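Local coordinates for protein probable oxidoreductase (Pseudomonas aeruginosa, PDB 4B7C) that is probably an NADP-dependent oxidoreductase of the medium-chain dehydrogenase/reductase family, with a Rossmann-fold cofactor domain, at residues Thr152-Gly157 against Val178-Gly183. Residues are numbered along the deposited sequence; the frame is centred on the assembly and turned at random.
Sequences TVVISG and VGIAGG
Val-154 lies beside Val-178 and Ile-155 beside Gly-179 where two parallel strands run together, the axes of these short segments coming within 4.7 Å at an angle of 15°. Joined by helix 161-172, they make the first beta-alpha-beta unit of the Rossmann fold, in a six-stranded parallel sheet where strand 152-155 lies between strands 176-181 and 219-224. Three backbone hydrogen bonds stitch them together: Val-178 N donates to Val-153 O at 2.9 Å, Ile-155 N to Val-178 O, and Ile-180 N to Ile-155 O at 2.8 Å. Val-178 O also receives the CA-H of Val-154 (CA to O 3.2 Å), so two donors from the strand 152-155 converge on this one oxygen.

Beta-branched residues suit these buried, extended strands. Val-154, Val-178 and Ile-180 share one face of the sheet, where helices 207-214 and 228-235 cover Ile-180. Val-154 turns CG1 anti to its own nitrogen (chi1 173°), which carries this methyl forward along the strand to meet CD1 of Ile-180 at 3.8 Å; the two side chains slant across each other. The other methyl, CG2, approaches Val-178 CB at 4.2 Å. On the opposite face, Ile-155 is matched by Gly-179, which adds no side chain there.

Past the paired residues, Ser-156 sits beside the end of strand 219-224, its OG hydrogen-bonded to Asn-225 N and Asp-224 OD1. Gly-157, with a positive phi of 50° that glycine adopts easily, bends the chain after strand 152-155, in the region where Rossmann dinucleotide-binding proteins generally carry their glycine-rich turn. Here the direct approach of Gly-157 N to Ile-180 O is poorly angled, and a water bridges them instead, accepting from Gly-157 N at 2.9 Å and donating to Ile-180 O at 2.8 Å.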
# COMPACT_ATOMS: atom_id res chain seq x y z
N THR B 152 -0.09 -15.07 -11.53
CA THR B 152 -0.24 -15.88 -10.32
C THR B 152 -0.98 -15.09 -9.25
O THR B 152 -0.53 -14.01 -8.82
CB THR B 152 1.12 -16.38 -9.79
OG1 THR B 152 1.70 -17.26 -10.77
CG2 THR B 152 0.96 -17.14 -8.50
N VAL B 153 -2.12 -15.63 -8.84
CA VAL B 153 -2.97 -15.04 -7.84
C VAL B 153 -2.94 -15.88 -6.58
O VAL B 153 -3.24 -17.08 -6.61
CB VAL B 153 -4.42 -14.91 -8.33
CG1 VAL B 153 -5.30 -14.31 -7.25
CG2 VAL B 153 -4.46 -14.06 -9.58
N VAL B 154 -2.58 -15.25 -5.47
CA VAL B 154 -2.61 -15.90 -4.17
C VAL B 154 -3.74 -15.34 -3.32
O VAL B 154 -3.99 -14.12 -3.27
CB VAL B 154 -1.27 -15.75 -3.44
CG1 VAL B 154 -1.38 -16.29 -2.02
CG2 VAL B 154 -0.16 -16.44 -4.22
N ILE B 155 -4.47 -16.24 -2.66
CA ILE B 155 -5.63 -15.88 -1.89
C ILE B 155 -5.50 -16.36 -0.45
O ILE B 155 -5.35 -17.56 -0.20
CB ILE B 155 -6.91 -16.49 -2.53
CG1 ILE B 155 -6.89 -16.42 -4.09
CG2 ILE B 155 -8.16 -15.89 -1.88
CD1 ILE B 155 -8.18 -15.91 -4.68
N SER B 156 -5.54 -15.43 0.50
CA SER B 156 -5.59 -15.80 1.92
C SER B 156 -7.05 -15.97 2.38
O SER B 156 -7.97 -15.46 1.74
CB SER B 156 -4.87 -14.77 2.80
OG SER B 156 -5.56 -13.54 2.84
N GLY B 157 -7.24 -16.67 3.50
CA GLY B 157 -8.57 -17.07 3.95
C GLY B 157 -9.34 -17.74 2.82
O GLY B 157 -10.53 -17.52 2.64
N VAL B 178 -3.49 -19.92 -6.26
CA VAL B 178 -2.97 -20.58 -5.08
C VAL B 178 -3.66 -20.07 -3.83
O VAL B 178 -3.66 -18.87 -3.53
CB VAL B 178 -1.44 -20.40 -4.95
CG1 VAL B 178 -0.92 -21.03 -3.67
CG2 VAL B 178 -0.74 -21.02 -6.15
N GLY B 179 -4.24 -21.00 -3.09
CA GLY B 179 -4.93 -20.68 -1.85
C GLY B 179 -4.08 -20.90 -0.62
O GLY B 179 -3.21 -21.78 -0.60
N ILE B 180 -4.32 -20.10 0.40
CA ILE B 180 -3.72 -20.30 1.70
C ILE B 180 -4.85 -20.52 2.69
O ILE B 180 -5.71 -19.66 2.85
CB ILE B 180 -2.89 -19.09 2.19
CG1 ILE B 180 -1.75 -18.78 1.22
CG2 ILE B 180 -2.34 -19.39 3.58
CD1 ILE B 180 -0.98 -17.51 1.57
N ALA B 181 -4.83 -21.67 3.35
CA ALA B 181 -5.87 -22.03 4.31
C ALA B 181 -5.34 -22.94 5.41
O ALA B 181 -4.31 -23.59 5.25
CB ALA B 181 -7.02 -22.71 3.58
N GLY B 182 -6.06 -22.96 6.53
CA GLY B 182 -5.67 -23.75 7.69
C GLY B 182 -6.35 -25.11 7.73
O GLY B 182 -7.57 -25.21 7.83
N GLY B 183 -5.55 -26.17 7.63
CA GLY B 183 -6.05 -27.55 7.72
C GLY B 183 -6.09 -28.29 6.40
O GLY B 183 -6.28 -27.70 5.34
O HOH W 1 -5.29 -18.06 5.12